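Local coordinates for beta-lactamase-like protein (Novosphingobium pentaromativorans US6-1, PDB 6AUF), which probably hydrolyses beta-lactam antibiotics as a metallo-beta-lactamase of the B3 type, with two zinc ions bound in its metal site, at residues V56-I61 / A83-A88; L177-T182 / G188-T193. One frame throughout, in Å; residues are numbered along the deposited sequence.

How the contacts relate
Both contacts are largely buried, but they lie on opposite sides of the chain's centre, with centres 21 Å apart, and share no helix or strand. Contact 1 sets a loop of the seven-stranded sheet against helix 83-91; it is small (150 Å² of buried surface), has no hydrogen bond between its segments and includes a partly exposed leucine. Contact 2 pairs two neighbouring strands of the five-stranded sheet and buries 532 Å², combining backbone hydrogen bonds with a valine over an indole ring. At its turn end the S189 side chain lies about 4 Å from that of the zinc ligand H107, whereas in contact 1 the T58 side chain is about 8 Å from that of zinc ligand H251.

Contact 1 (V56-I61 / A83-A88); sequences VGTCGI and APLVLA
V56 meets V86 where the loop leaves its strand and passes the side of helix 83-91, and this is the closer part of the contact. The carbonyl of V56 points at the helix: its O lies 3.5 Å from V86 CB, and V86 CA comes to 3.6 Å of V56 O in a CA-H...O contact. N89, one turn further along the same helix, donates its side-chain amide to V56 O, giving this buried carbonyl a conventional partner. Beside it the two valines touch through one methyl branch each, with V56 CG2 4.2 Å from V86 CG2.

The contact is looser at T58 and L85, where a single pair of methyls meets, T58 CG2 and L85 CD2, at 3.9 Å; the leucine is partly exposed. T58 turns its methyl to the helix while its hydroxyl is engaged by the loop backbone and, through a further hydrogen bond, by W40 O. With OG1 set between the backbone N and the carbonyl carbon (chi1 76°), it accepts from I61 N at 3.0 Å (an ST motif) and from G60 N at 3.1 Å (an ST turn). The return bond from T58 N to I61 O, 2.9 Å, closes the bend, so the polar side of T58 organises the loop while its apolar side faces L85.

The loop joins the antiparallel strands 53-55 and 64-66, and C59 ties it by a disulfide to C31 near the N-terminus. Helix 83-91 belongs to the beta-alpha-beta crossover between the adjacent parallel strands 72-75 and 100-104, and A83, P84 and L87 pack against helix 116-121.

Contact 2 (L177-T182 / G188-T193); sequences LTVRET and GSASWT
V179 lays its CG2 methyl over the W192 six-membered ring in a CH-pi contact, 3.5 Å from the centroid and 12° off the normal. V179 CB covers the CZ3 side of the same face, while L177 O lies in the ring plane, at the edge, 3.7 Å from CZ3. A190 continues the apolar surface, its CB 3.8 Å from V179 CG2, and V130 of strand 126-130 packs on both V179 and A190. The indole NE1 is bonded to T105 O.

The side chains of V179, A190 and W192 line one face of a beta hairpin, strands 175-181 and 190-197, within the five-stranded sheet of the metallo-beta-lactamase fold; V179 and W192 form a non-hydrogen-bonded pair. R180 and S191 are a hydrogen-bonded pair, linked by R180 N to S191 O and S191 N to R180 O, each 2.9 Å. On their face T178 and T193 lie side by side through their CG2 methyls.

Toward the turn, which carries the zinc ligand H185, the chemistry becomes polar. T182 N donates to S189 O from 40° out of the carbonyl plane, and T182 OG1 shares a 3.1 Å hydrogen bond with S191 OG. D210 holds both serines, through its backbone N to S191 OG and its carboxylate to S189 OG.

Contact 1 (V56-I61 / A83-A88)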
loop_
_atom_site.group_PDB
_atom_site.type_symbol
_atom_site.label_atom_id
_atom_site.label_comp_id
_atom_site.label_asym_id
_atom_site.label_seq_id
_atom_site.Cartn_x
_atom_site.Cartn_y
_atom_site.Cartn_z
ATOM N N VAL A 56 -3.422 2.143 11.061
ATOM C CA VAL A 56 -4.811 2.452 11.369
ATOM C C VAL A 56 -5.716 1.576 10.521
ATOM O O VAL A 56 -6.921 1.830 10.415
ATOM C CB VAL A 56 -5.118 3.942 11.138
ATOM C CG1 VAL A 56 -4.538 4.791 12.259
ATOM C CG2 VAL A 56 -4.564 4.383 9.785
ATOM N N GLY A 57 -5.137 0.551 9.902
ATOM C CA GLY A 57 -5.882 -0.356 9.056
ATOM C C GLY A 57 -6.546 -1.456 9.858
ATOM O O GLY A 57 -6.701 -1.372 11.080
ATOM N N THR A 58 -6.948 -2.508 9.142
ATOM C CA THR A 58 -7.564 -3.688 9.721
ATOM C C THR A 58 -6.515 -4.767 9.948
ATOM O O THR A 58 -5.322 -4.581 9.683
ATOM C CB THR A 58 -8.664 -4.238 8.817
ATOM O OG1 THR A 58 -8.056 -4.929 7.721
ATOM C CG2 THR A 58 -9.540 -3.122 8.292
ATOM N N CYS A 59 -6.986 -5.922 10.440
ATOM C CA CYS A 59 -6.125 -7.079 10.659
ATOM C C CYS A 59 -5.537 -7.629 9.363
ATOM O O CYS A 59 -4.472 -8.258 9.397
ATOM C CB CYS A 59 -6.906 -8.182 11.380
ATOM S SG CYS A 59 -7.089 -7.972 13.195
ATOM N N GLY A 60 -6.202 -7.409 8.229
ATOM C CA GLY A 60 -5.760 -7.979 6.975
ATOM C C GLY A 60 -5.191 -6.974 5.987
ATOM O O GLY A 60 -4.304 -7.314 5.197
ATOM N N ILE A 61 -5.682 -5.737 6.015
ATOM C CA ILE A 61 -5.291 -4.713 5.055
ATOM C C ILE A 61 -4.752 -3.510 5.813
ATOM O O ILE A 61 -5.386 -3.034 6.760
ATOM C CB ILE A 61 -6.466 -4.298 4.151
ATOM C CG1 ILE A 61 -7.026 -5.509 3.397
ATOM C CG2 ILE A 61 -6.012 -3.211 3.193
ATOM C CD1 ILE A 61 -6.050 -6.128 2.377
ATOM N N ALA A 83 -14.355 1.757 5.601
ATOM C CA ALA A 83 -14.179 3.166 5.933
ATOM C C ALA A 83 -14.344 3.431 7.435
ATOM O O ALA A 83 -13.421 3.959 8.078
ATOM C CB ALA A 83 -15.161 4.012 5.120
ATOM N N PRO A 84 -15.489 3.083 8.036
ATOM C CA PRO A 84 -15.672 3.376 9.473
ATOM C C PRO A 84 -14.605 2.759 10.367
ATOM O O PRO A 84 -14.236 3.359 11.384
ATOM C CB PRO A 84 -17.064 2.797 9.778
ATOM C CG PRO A 84 -17.766 2.782 8.457
ATOM C CD PRO A 84 -16.693 2.486 7.433
ATOM N N LEU A 85 -14.095 1.577 10.022
ATOM C CA LEU A 85 -13.066 0.958 10.849
ATOM C C LEU A 85 -11.859 1.876 11.000
ATOM O O LEU A 85 -11.392 2.124 12.118
ATOM C CB LEU A 85 -12.657 -0.387 10.252
ATOM C CG LEU A 85 -13.600 -1.568 10.487
ATOM C CD1 LEU A 85 -15.017 -1.225 10.081
ATOM C CD2 LEU A 85 -13.108 -2.771 9.707
ATOM N N VAL A 86 -11.347 2.403 9.880
ATOM C CA VAL A 86 -10.155 3.240 9.935
ATOM C C VAL A 86 -10.500 4.623 10.450
ATOM O O VAL A 86 -9.711 5.243 11.171
ATOM C CB VAL A 86 -9.463 3.312 8.559
ATOM C CG1 VAL A 86 -10.481 3.336 7.427
ATOM C CG2 VAL A 86 -8.589 4.548 8.485
ATOM N N LEU A 87 -11.670 5.142 10.078
ATOM C CA LEU A 87 -12.123 6.389 10.681
ATOM C C LEU A 87 -12.103 6.298 12.200
ATOM O O LEU A 87 -11.791 7.275 12.888
ATOM C CB LEU A 87 -13.529 6.732 10.198
ATOM C CG LEU A 87 -13.754 7.033 8.724
ATOM C CD1 LEU A 87 -15.231 6.830 8.436
ATOM C CD2 LEU A 87 -13.332 8.459 8.409
ATOM N N ALA A 88 -12.444 5.129 12.746
ATOM C CA ALA A 88 -12.421 4.978 14.197
ATOM C C ALA A 88 -10.993 4.837 14.705
ATOM O O ALA A 88 -10.655 5.363 15.775
ATOM C CB ALA A 88 -13.272 3.780 14.625
#

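Contact 2 (L177-T182 / G188-T193)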
loop_
_atom_site.group_PDB
_atom_site.type_symbol
_atom_site.label_atom_id
_atom_site.label_comp_id
_atom_site.label_asym_id
_atom_site.label_seq_id
_atom_site.Cartn_x
_atom_site.Cartn_y
_atom_site.Cartn_z
ATOM N N LEU A 177 5.909 13.163 1.445
ATOM C CA LEU A 177 5.811 11.772 1.023
ATOM C C LEU A 177 6.134 11.689 -0.465
ATOM O O LEU A 177 5.454 12.303 -1.298
ATOM C CB LEU A 177 4.423 11.202 1.313
ATOM C CG LEU A 177 4.029 10.973 2.781
ATOM C CD1 LEU A 177 3.497 12.247 3.456
ATOM C CD2 LEU A 177 2.996 9.852 2.870
ATOM N N THR A 178 7.166 10.941 -0.805
ATOM C CA THR A 178 7.645 10.905 -2.176
ATOM C C THR A 178 7.346 9.534 -2.795
ATOM O O THR A 178 7.622 8.487 -2.194
ATOM C CB THR A 178 9.126 11.301 -2.203
ATOM O OG1 THR A 178 9.855 10.456 -3.091
ATOM C CG2 THR A 178 9.716 11.238 -0.789
ATOM N N VAL A 179 6.726 9.554 -3.987
ATOM C CA VAL A 179 6.139 8.382 -4.636
ATOM C C VAL A 179 7.055 7.845 -5.737
ATOM O O VAL A 179 7.776 8.583 -6.415
ATOM C CB VAL A 179 4.759 8.723 -5.234
ATOM C CG1 VAL A 179 4.951 9.495 -6.549
ATOM C CG2 VAL A 179 3.953 7.457 -5.479
ATOM N N ARG A 180 6.993 6.535 -5.935
ATOM C CA ARG A 180 7.636 5.866 -7.045
ATOM C C ARG A 180 6.595 5.002 -7.741
ATOM O O ARG A 180 5.871 4.249 -7.075
ATOM C CB ARG A 180 8.807 4.979 -6.594
ATOM C CG ARG A 180 10.072 5.684 -6.076
ATOM C CD ARG A 180 10.613 6.755 -6.974
ATOM N NE ARG A 180 10.921 6.277 -8.322
ATOM C CZ ARG A 180 12.147 6.008 -8.776
ATOM N NH1 ARG A 180 13.203 6.144 -7.984
ATOM N NH2 ARG A 180 12.323 5.593 -10.033
ATOM N N GLU A 181 6.530 5.098 -9.075
ATOM C CA GLU A 181 5.779 4.109 -9.844
ATOM C C GLU A 181 6.510 2.769 -9.793
ATOM O O GLU A 181 7.676 2.673 -10.203
ATOM C CB GLU A 181 5.573 4.567 -11.286
ATOM C CG GLU A 181 4.293 5.382 -11.456
ATOM C CD GLU A 181 3.956 5.674 -12.903
ATOM O OE1 GLU A 181 2.810 6.106 -13.197
ATOM O OE2 GLU A 181 4.844 5.462 -13.745
ATOM N N THR A 182 5.826 1.741 -9.288
ATOM C CA THR A 182 6.424 0.429 -9.006
ATOM C C THR A 182 5.510 -0.668 -9.549
ATOM O O THR A 182 4.916 -1.431 -8.783
ATOM C CB THR A 182 6.665 0.253 -7.496
ATOM O OG1 THR A 182 5.427 0.403 -6.776
ATOM C CG2 THR A 182 7.616 1.304 -6.985
ATOM N N GLY A 188 -1.036 0.271 -11.992
ATOM C CA GLY A 188 -1.075 1.486 -11.207
ATOM C C GLY A 188 -0.296 1.432 -9.912
ATOM O O GLY A 188 -0.359 2.378 -9.116
ATOM N N SER A 189 0.448 0.355 -9.674
ATOM C CA SER A 189 1.106 0.179 -8.386
ATOM C C SER A 189 2.070 1.323 -8.083
ATOM O O SER A 189 2.866 1.741 -8.935
ATOM C CB SER A 189 1.846 -1.152 -8.359
ATOM O OG SER A 189 2.853 -1.100 -7.369
ATOM N N ALA A 190 1.992 1.825 -6.857
ATOM C CA ALA A 190 2.853 2.882 -6.357
ATOM C C ALA A 190 3.422 2.488 -4.999
ATOM O O ALA A 190 2.799 1.758 -4.225
ATOM C CB ALA A 190 2.101 4.195 -6.225
ATOM N N SER A 191 4.626 2.972 -4.728
ATOM C CA SER A 191 5.288 2.796 -3.449
ATOM C C SER A 191 5.680 4.167 -2.920
ATOM O O SER A 191 6.016 5.073 -3.692
ATOM C CB SER A 191 6.521 1.904 -3.574
ATOM O OG SER A 191 6.128 0.555 -3.751
ATOM N N TRP A 192 5.629 4.312 -1.595
ATOM C CA TRP A 192 5.781 5.602 -0.950
ATOM C C TRP A 192 6.911 5.574 0.072
ATOM O O TRP A 192 7.202 4.538 0.677
ATOM C CB TRP A 192 4.476 6.008 -0.285
ATOM C CG TRP A 192 3.363 6.273 -1.256
ATOM C CD1 TRP A 192 2.463 5.367 -1.740
ATOM C CD2 TRP A 192 3.018 7.533 -1.844
ATOM N NE1 TRP A 192 1.581 5.984 -2.593
ATOM C CE2 TRP A 192 1.899 7.315 -2.674
ATOM C CE3 TRP A 192 3.557 8.821 -1.765
ATOM C CZ2 TRP A 192 1.302 8.341 -3.415
ATOM C CZ3 TRP A 192 2.963 9.844 -2.509
ATOM C CH2 TRP A 192 1.846 9.595 -3.316
ATOM N N THR A 193 7.515 6.741 0.291
ATOM C CA THR A 193 8.745 6.846 1.065
ATOM C C THR A 193 8.768 8.193 1.786
ATOM O O THR A 193 8.445 9.224 1.182
ATOM C CB THR A 193 9.952 6.663 0.111
ATOM O OG1 THR A 193 10.711 5.512 0.500
ATOM C CG2 THR A 193 10.853 7.908 0.008
#